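Local structure of probable glucarate dehydratase (Mycobacterium smegmatis str. MC2 155, 3VDG) at residues A[142-147]-A[321-326]; A[210-215]-A[366-371]; A[299-304]-A[327-332]. The protein probably dehydrates D-glucarate as a metal-dependent lyase of the enolase superfamily. All coordinates share one frame; numbering follows the deposited sequence. Where two conformers were deposited one is given.

Interaction 1: residues A[142-147]-A[321-326]; sequences ACLDVQ and GGLQRS
The apolar part of the contact is carried by L144, which projects from helix 131-151 onto the first turn of helix 323-336. Its CD1 methyl lies against the base of L323, 3.7 Å from L323 CB and 3.9 Å from L323 CD1, so one methyl rests along the flank of the opposing leucine. In both leucines CG stands beside the backbone N (chi1 -69° for L144), and the two side chains meet at a slant. The second branch of L144 serves a different neighbour: CD2 comes within 4.1 Å of Q324 NE2, a van der Waals contact with an amide nitrogen whose hydrogen bonds are made elsewhere. L323 also packs on A354 and L358 of helix 349-360, which places its side chain between L144 and that helix.

Helix 131-151 follows the N-terminal antiparallel sheet, as in the capping domain of enolase-superfamily proteins, whereas helix 323-336 is an outer helix of the C-terminal barrel; the contact therefore probably joins the capping domain to the barrel.

Polar links reinforce the same junction. E140, one turn before L144, accepts L323 N through OE1 and Q324 NE2 through OE2, so its carboxylate spans the start of the barrel helix. Q324 NE2 is also bonded to T100 OG1, while Q324 OE1 accepts from R327 NH2 of the second subunit; both ends of the amide are thereby held and its rotation is probably fixed.

Within the barrel helix, G322 is the N-cap residue. Its carbonyl oxygen is gripped twice by S326, by OG at 2.9 Å and by the backbone N at 3.1 Å, from opposite faces of the carbonyl plane. The hydroxyl oxygen lies 32° off that plane.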
loop_
_atom_site.group_PDB
_atom_site.type_symbol
_atom_site.label_atom_id
_atom_site.label_comp_id
_atom_site.label_asym_id
_atom_site.label_seq_id
_atom_site.Cartn_x
_atom_site.Cartn_y
_atom_site.Cartn_z
ATOM N N ALA A 142 18.050 1.589 1.394
ATOM C CA ALA A 142 19.049 2.578 1.787
ATOM C C ALA A 142 18.439 3.984 1.956
ATOM O O ALA A 142 18.842 4.755 2.850
ATOM C CB ALA A 142 20.207 2.598 0.778
ATOM N N CYS A 143 17.481 4.337 1.099
ATOM C CA CYS A 143 16.787 5.631 1.240
ATOM C C CYS A 143 16.021 5.705 2.556
ATOM O O CYS A 143 16.066 6.728 3.256
ATOM C CB CYS A 143 15.809 5.891 0.080
ATOM S SG CYS A 143 16.594 6.470 -1.444
ATOM N N LEU A 144 15.304 4.637 2.892
ATOM C CA LEU A 144 14.558 4.624 4.161
ATOM C C LEU A 144 15.520 4.706 5.350
ATOM O O LEU A 144 15.209 5.313 6.381
ATOM C CB LEU A 144 13.700 3.362 4.271
ATOM C CG LEU A 144 12.521 3.307 3.282
ATOM C CD1 LEU A 144 11.770 1.984 3.431
ATOM C CD2 LEU A 144 11.570 4.460 3.514
ATOM N N ASP A 145 16.662 4.030 5.234
ATOM C CA ASP A 145 17.686 4.091 6.277
ATOM C C ASP A 145 18.108 5.570 6.476
ATOM O O ASP A 145 18.147 6.059 7.601
ATOM C CB ASP A 145 18.876 3.186 5.880
ATOM C CG ASP A 145 19.953 3.051 6.969
ATOM O OD1 ASP A 145 19.733 3.419 8.149
ATOM O OD2 ASP A 145 21.053 2.546 6.622
ATOM N N VAL A 146 18.407 6.284 5.389
ATOM C CA VAL A 146 18.734 7.715 5.507
ATOM C C VAL A 146 17.552 8.521 6.065
ATOM O O VAL A 146 17.724 9.336 6.975
ATOM C CB VAL A 146 19.228 8.336 4.180
ATOM C CG1 VAL A 146 19.590 9.814 4.391
ATOM C CG2 VAL A 146 20.465 7.580 3.670
ATOM N N GLN A 147 16.346 8.267 5.567
ATOM C CA GLN A 147 15.179 8.979 6.108
ATOM C C GLN A 147 15.140 8.820 7.624
ATOM O O GLN A 147 14.909 9.787 8.352
ATOM C CB GLN A 147 13.880 8.429 5.515
ATOM C CG GLN A 147 13.670 8.785 4.049
ATOM C CD GLN A 147 12.369 8.228 3.520
ATOM O OE1 GLN A 147 11.425 8.053 4.276
ATOM N NE2 GLN A 147 12.307 7.964 2.221
ATOM N N GLY A 321 10.443 -5.135 -4.495
ATOM C CA GLY A 321 10.725 -3.723 -4.758
ATOM C C GLY A 321 10.916 -2.872 -3.516
ATOM O O GLY A 321 10.675 -1.673 -3.536
ATOM N N GLY A 322 11.367 -3.475 -2.427
ATOM C CA GLY A 322 11.710 -2.681 -1.235
ATOM C C GLY A 322 10.617 -2.722 -0.183
ATOM O O GLY A 322 9.660 -3.491 -0.300
ATOM N N LEU A 323 10.742 -1.901 0.855
ATOM C CA LEU A 323 9.868 -2.080 2.018
ATOM C C LEU A 323 8.463 -1.505 1.854
ATOM O O LEU A 323 7.463 -2.102 2.311
ATOM C CB LEU A 323 10.541 -1.525 3.280
ATOM C CG LEU A 323 11.960 -2.047 3.597
ATOM C CD1 LEU A 323 12.447 -1.535 4.957
ATOM C CD2 LEU A 323 12.066 -3.566 3.568
ATOM N N GLN A 324 8.367 -0.326 1.255
ATOM C CA GLN A 324 7.037 0.241 1.021
ATOM C C GLN A 324 6.212 -0.617 0.058
ATOM O O GLN A 324 5.017 -0.829 0.263
ATOM C CB GLN A 324 7.152 1.668 0.489
ATOM C CG GLN A 324 7.884 2.592 1.456
ATOM C CD GLN A 324 8.330 3.870 0.757
ATOM O OE1 GLN A 324 7.622 4.863 0.808
ATOM N NE2 GLN A 324 9.477 3.823 0.042
ATOM N N ARG A 325 6.833 -1.111 -1.006
ATOM C CA ARG A 325 6.097 -2.019 -1.893
ATOM C C ARG A 325 5.741 -3.354 -1.232
ATOM O O ARG A 325 4.731 -3.973 -1.592
ATOM C CB ARG A 325 6.830 -2.201 -3.221
ATOM C CG ARG A 325 6.681 -0.933 -4.073
ATOM C CD ARG A 325 7.685 -0.900 -5.221
ATOM N NE ARG A 325 7.335 -1.810 -6.304
ATOM C CZ ARG A 325 6.468 -1.518 -7.279
ATOM N NH1 ARG A 325 5.862 -0.351 -7.314
ATOM N NH2 ARG A 325 6.209 -2.402 -8.227
ATOM N N SER A 326 6.543 -3.792 -0.258
ATOM C CA SER A 326 6.187 -4.991 0.506
ATOM C C SER A 326 4.978 -4.706 1.403
ATOM O O SER A 326 4.133 -5.562 1.602
ATOM C CB SER A 326 7.362 -5.497 1.346
ATOM O OG SER A 326 8.419 -5.962 0.506
#

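Interaction 2: residues A[210-215]-A[366-371]; sequences FSAIKL and TYACDT
F210 begins the contact loosely, its ring atom CZ 4.4 Å from the methyl CG2 of T371 and obliquely placed to it; A171 and P374 pack on the same ring. At A212 the two backbones are nearest, the CA atoms of A212 and A368 6.6 Å apart, and the methyls meet directly at 3.9 Å, A212 CB to A368 CB.

With I213 the chain enters strand 213-216, the second strand of the modified (β/α)-barrel typical of the enolase superfamily, and K214 is probably the first lysine of the K-x-K motif found on this strand in glucarate dehydratases. Fully extended, with CG anti to the backbone N (chi1 168°), K214 crosses D370 at about a right angle. The carboxylate packs against its CD, which lies 3.6 Å from both OD1 and OD2 of D370. Beyond it, K214 NZ forms a salt bridge to D370 OD2 at 2.9 Å, approaching from 39° out of the carboxylate plane. NZ has a second salt bridge to E269, which binds the sodium ion together with D244 and N292, while D370 OD1 is held by R242.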
loop_
_atom_site.group_PDB
_atom_site.type_symbol
_atom_site.label_atom_id
_atom_site.label_comp_id
_atom_site.label_asym_id
_atom_site.label_seq_id
_atom_site.Cartn_x
_atom_site.Cartn_y
_atom_site.Cartn_z
ATOM N N PHE A 210 13.956 -21.083 17.609
ATOM C CA PHE A 210 12.874 -20.992 16.620
ATOM C C PHE A 210 11.660 -21.801 17.061
ATOM O O PHE A 210 11.799 -22.914 17.545
ATOM C CB PHE A 210 13.344 -21.477 15.242
ATOM C CG PHE A 210 14.494 -20.704 14.676
ATOM C CD1 PHE A 210 14.423 -19.321 14.535
ATOM C CD2 PHE A 210 15.637 -21.364 14.223
ATOM C CE1 PHE A 210 15.480 -18.608 13.989
ATOM C CE2 PHE A 210 16.694 -20.660 13.680
ATOM C CZ PHE A 210 16.621 -19.279 13.558
ATOM N N SER A 211 10.471 -21.246 16.853
ATOM C CA SER A 211 9.197 -21.831 17.274
ATOM C C SER A 211 8.420 -22.471 16.131
ATOM O O SER A 211 7.325 -22.982 16.351
ATOM C CB SER A 211 8.299 -20.729 17.839
ATOM O OG SER A 211 7.884 -19.862 16.787
ATOM N N ALA A 212 8.941 -22.353 14.908
ATOM C CA ALA A 212 8.297 -22.917 13.698
ATOM C C ALA A 212 9.416 -23.519 12.854
ATOM O O ALA A 212 10.574 -23.092 12.956
ATOM C CB ALA A 212 7.542 -21.853 12.909
ATOM N N ILE A 213 9.093 -24.515 12.036
ATOM C CA ILE A 213 10.145 -25.258 11.353
ATOM C C ILE A 213 9.770 -25.451 9.889
ATOM O O ILE A 213 8.627 -25.793 9.560
ATOM C CB ILE A 213 10.338 -26.657 11.984
ATOM C CG1 ILE A 213 10.678 -26.554 13.477
ATOM C CG2 ILE A 213 11.416 -27.427 11.249
ATOM C CD1 ILE A 213 10.761 -27.909 14.172
ATOM N N LYS A 214 10.725 -25.223 9.002
ATOM C CA LYS A 214 10.456 -25.435 7.594
ATOM C C LYS A 214 11.466 -26.429 7.043
ATOM O O LYS A 214 12.638 -26.339 7.371
ATOM C CB LYS A 214 10.613 -24.113 6.836
ATOM C CG LYS A 214 10.646 -24.291 5.316
ATOM C CD LYS A 214 10.804 -22.954 4.593
ATOM C CE LYS A 214 10.729 -23.135 3.085
ATOM N NZ LYS A 214 10.685 -21.829 2.375
ATOM N N LEU A 215 11.018 -27.346 6.181
ATOM C CA LEU A 215 11.938 -28.274 5.506
ATOM C C LEU A 215 12.004 -27.994 3.993
ATOM O O LEU A 215 10.968 -27.941 3.306
ATOM C CB LEU A 215 11.513 -29.740 5.744
ATOM C CG LEU A 215 12.331 -30.834 5.034
ATOM C CD1 LEU A 215 13.761 -30.830 5.540
ATOM C CD2 LEU A 215 11.706 -32.221 5.203
ATOM N N THR A 366 1.820 -12.641 10.343
ATOM C CA THR A 366 1.764 -13.357 11.611
ATOM C C THR A 366 2.487 -14.710 11.583
ATOM O O THR A 366 2.845 -15.234 12.638
ATOM C CB THR A 366 0.303 -13.550 12.058
ATOM O OG1 THR A 366 -0.446 -14.119 10.975
ATOM C CG2 THR A 366 -0.302 -12.194 12.435
ATOM N N TYR A 367 2.702 -15.269 10.390
ATOM C CA TYR A 367 3.554 -16.452 10.251
ATOM C C TYR A 367 5.001 -16.113 10.575
ATOM O O TYR A 367 5.471 -15.007 10.306
ATOM C CB TYR A 367 3.503 -17.014 8.827
ATOM C CG TYR A 367 2.199 -17.664 8.437
ATOM C CD1 TYR A 367 1.766 -18.836 9.052
ATOM C CD2 TYR A 367 1.404 -17.112 7.448
ATOM C CE1 TYR A 367 0.563 -19.430 8.698
ATOM C CE2 TYR A 367 0.214 -17.709 7.073
ATOM C CZ TYR A 367 -0.199 -18.867 7.698
ATOM O OH TYR A 367 -1.386 -19.440 7.327
ATOM N N ALA A 368 5.731 -17.066 11.138
ATOM C CA ALA A 368 7.144 -16.847 11.387
ATOM C C ALA A 368 7.850 -16.629 10.038
ATOM O O ALA A 368 7.519 -17.302 9.068
ATOM C CB ALA A 368 7.720 -18.057 12.115
ATOM N N CYS A 369 8.806 -15.702 9.966
ATOM C CA CYS A 369 9.560 -15.454 8.725
ATOM C C CYS A 369 10.653 -16.494 8.489
ATOM O O CYS A 369 11.330 -16.917 9.420
ATOM C CB CYS A 369 10.242 -14.068 8.763
ATOM S SG CYS A 369 9.083 -12.669 8.896
ATOM N N ASP A 370 10.863 -16.873 7.233
ATOM C CA ASP A 370 12.048 -17.665 6.879
ATOM C C ASP A 370 13.326 -16.837 7.045
ATOM O O ASP A 370 13.325 -15.628 6.821
ATOM C CB ASP A 370 11.960 -18.106 5.414
ATOM C CG ASP A 370 10.855 -19.152 5.167
ATOM O OD1 ASP A 370 10.310 -19.708 6.137
ATOM O OD2 ASP A 370 10.562 -19.427 3.986
ATOM N N THR A 371 14.420 -17.489 7.426
ATOM C CA THR A 371 15.742 -16.870 7.318
ATOM C C THR A 371 16.772 -17.977 7.126
ATOM O O THR A 371 16.576 -19.092 7.600
ATOM C CB THR A 371 16.110 -16.054 8.574
ATOM O OG1 THR A 371 17.427 -15.495 8.421
ATOM C CG2 THR A 371 16.080 -16.947 9.824
#

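Interaction 3: residues A[299-304]-A[327-332]; sequences DQLPAA and RLLAGI
L301 reaches from helix 301-307 to L329 and I332 on helix 323-336, two neighbouring outer helices of the enolase-type barrel that follow the adjacent parallel strands 289-291 and 312-315. The contact is wholly apolar, with no hydrogen bond across it, and all three side chains are buried.

From CB, which points toward the second helix, the chain of L301 turns so that CG stands beside the backbone N (chi1 -78°). L301 CB is still 5.0 Å from I332 CG2; L301 CG, at 4.7 Å from L329 CD1, carries the branch point closer without packing tightly. The two methyls then part. L301 CD2 passes loosely by L329 CD1 at 4.4 Å. CD1 does most of the work: L301 CD1 lies 4.0 Å from L329 CD1 and the same distance from I332 CD1. The partner methyls L329 CD1 and I332 CD1 are themselves 5.3 Å apart. The L301 methyl thus settles against both at once, bridging residues three apart on one helix.

The partners arrive there by different routes. L329 has CG anti to its backbone N (chi1 171°), which swings CD1 round to L301 although its CB does not aim that way; the CB of I332 does point across, and both of its branches come near. The side chains are slanted against each other rather than aligned.

W320 of the short helix 317-320 touches L301 and L329, and V295 adds to the packing on L301. On the subunit boundary, I332 packs on I332 of the second subunit and L328 on its own counterpart there, so this helix pair borders the dimer interface. The remaining branch of the isoleucine completes the seat of the L301 methyl, with I332 CG2 4.1 Å from L301 CD1.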
loop_
_atom_site.group_PDB
_atom_site.type_symbol
_atom_site.label_atom_id
_atom_site.label_comp_id
_atom_site.label_asym_id
_atom_site.label_seq_id
_atom_site.Cartn_x
_atom_site.Cartn_y
_atom_site.Cartn_z
ATOM N N ASP A 299 2.179 -7.993 -11.071
ATOM C CA ASP A 299 1.290 -8.351 -12.196
ATOM C C ASP A 299 0.838 -9.815 -12.225
ATOM O O ASP A 299 0.010 -10.204 -13.049
ATOM C CB ASP A 299 1.836 -7.887 -13.554
ATOM C CG ASP A 299 3.140 -8.543 -13.924
ATOM O OD1 ASP A 299 3.870 -7.952 -14.748
ATOM O OD2 ASP A 299 3.439 -9.637 -13.401
ATOM N N GLN A 300 1.357 -10.622 -11.313
ATOM C CA GLN A 300 0.890 -12.005 -11.187
ATOM C C GLN A 300 -0.253 -12.148 -10.201
ATOM O O GLN A 300 -0.940 -13.168 -10.170
ATOM C CB GLN A 300 2.047 -12.925 -10.784
ATOM C CG GLN A 300 3.076 -13.077 -11.898
ATOM C CD GLN A 300 4.427 -13.509 -11.367
ATOM O OE1 GLN A 300 4.596 -13.723 -10.167
ATOM N NE2 GLN A 300 5.399 -13.609 -12.249
ATOM N N LEU A 301 -0.477 -11.134 -9.379
ATOM C CA LEU A 301 -1.523 -11.258 -8.346
ATOM C C LEU A 301 -2.947 -11.473 -8.906
ATOM O O LEU A 301 -3.695 -12.311 -8.406
ATOM C CB LEU A 301 -1.495 -10.044 -7.397
ATOM C CG LEU A 301 -0.366 -10.137 -6.361
ATOM C CD1 LEU A 301 -0.103 -8.760 -5.740
ATOM C CD2 LEU A 301 -0.702 -11.164 -5.283
ATOM N N PRO A 302 -3.336 -10.705 -9.932
ATOM C CA PRO A 302 -4.725 -10.872 -10.387
ATOM C C PRO A 302 -5.038 -12.303 -10.863
ATOM O O PRO A 302 -6.108 -12.829 -10.554
ATOM C CB PRO A 302 -4.844 -9.871 -11.536
ATOM C CG PRO A 302 -3.804 -8.831 -11.249
ATOM C CD PRO A 302 -2.671 -9.543 -10.556
ATOM N N ALA A 303 -4.127 -12.924 -11.604
ATOM C CA ALA A 303 -4.362 -14.310 -12.053
ATOM C C ALA A 303 -4.384 -15.273 -10.866
ATOM O O ALA A 303 -5.239 -16.160 -10.795
ATOM C CB ALA A 303 -3.327 -14.737 -13.081
ATOM N N ALA A 304 -3.465 -15.095 -9.916
ATOM C CA ALA A 304 -3.436 -15.968 -8.736
ATOM C C ALA A 304 -4.734 -15.875 -7.957
ATOM O O ALA A 304 -5.247 -16.875 -7.437
ATOM C CB ALA A 304 -2.245 -15.650 -7.827
ATOM N N ARG A 327 4.912 -3.501 1.956
ATOM C CA ARG A 327 3.742 -3.077 2.711
ATOM C C ARG A 327 2.501 -3.051 1.797
ATOM O O ARG A 327 1.412 -3.417 2.204
ATOM C CB ARG A 327 4.000 -1.701 3.325
ATOM C CG ARG A 327 2.798 -1.145 4.069
ATOM C CD ARG A 327 3.040 0.289 4.547
ATOM N NE ARG A 327 2.038 0.678 5.544
ATOM C CZ ARG A 327 1.888 1.911 6.009
ATOM N NH1 ARG A 327 0.957 2.166 6.932
ATOM N NH2 ARG A 327 2.678 2.883 5.547
ATOM N N LEU A 328 2.677 -2.626 0.551
ATOM C CA LEU A 328 1.578 -2.641 -0.409
ATOM C C LEU A 328 1.136 -4.085 -0.654
ATOM O O LEU A 328 -0.043 -4.396 -0.591
ATOM C CB LEU A 328 1.986 -1.978 -1.721
ATOM C CG LEU A 328 1.029 -2.242 -2.902
ATOM C CD1 LEU A 328 -0.382 -1.713 -2.625
ATOM C CD2 LEU A 328 1.583 -1.643 -4.183
ATOM N N LEU A 329 2.091 -4.982 -0.898
ATOM C CA LEU A 329 1.748 -6.406 -1.065
ATOM C C LEU A 329 0.937 -6.890 0.132
ATOM O O LEU A 329 -0.056 -7.618 -0.028
ATOM C CB LEU A 329 3.025 -7.262 -1.201
ATOM C CG LEU A 329 2.765 -8.771 -1.169
ATOM C CD1 LEU A 329 1.924 -9.196 -2.375
ATOM C CD2 LEU A 329 4.091 -9.515 -1.159
ATOM N N ALA A 330 1.348 -6.492 1.340
ATOM C CA ALA A 330 0.667 -6.963 2.546
ATOM C C ALA A 330 -0.790 -6.521 2.551
ATOM O O ALA A 330 -1.666 -7.298 2.919
ATOM C CB ALA A 330 1.379 -6.472 3.822
ATOM N N GLY A 331 -1.037 -5.269 2.164
ATOM C CA GLY A 331 -2.395 -4.723 2.118
ATOM C C GLY A 331 -3.232 -5.392 1.030
ATOM O O GLY A 331 -4.417 -5.625 1.207
ATOM N N ILE A 332 -2.616 -5.730 -0.091
ATOM C CA ILE A 332 -3.347 -6.451 -1.134
ATOM C C ILE A 332 -3.751 -7.840 -0.628
ATOM O O ILE A 332 -4.884 -8.268 -0.811
ATOM C CB ILE A 332 -2.520 -6.596 -2.428
ATOM C CG1 ILE A 332 -2.308 -5.236 -3.093
ATOM C CG2 ILE A 332 -3.212 -7.547 -3.389
ATOM C CD1 ILE A 332 -1.195 -5.241 -4.139
#

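How the interactions relate
From the N terminus, the first contacting element is helix 131-151; its segment 142-147 waits 173 residues for 321-326 to close interaction 1. Before that happens, strand 213-216 opens interaction 2 and helix 301-307 opens interaction 3. Interaction 1 therefore crosses both others. Interaction 3 closes a short loop of 22 residues at 327-332, directly after 321-326 on the same helix, 323-336, and the whole of it falls within the span of interaction 2, which closes last at 366-371. Helix 323-336 thus faces the probable capping domain at its start and a neighbouring barrel helix further on, while interaction 2, centred about 24 and 22 Å from the centres of interactions 1 and 3, ties a barrel strand to a late loop beside the metal site.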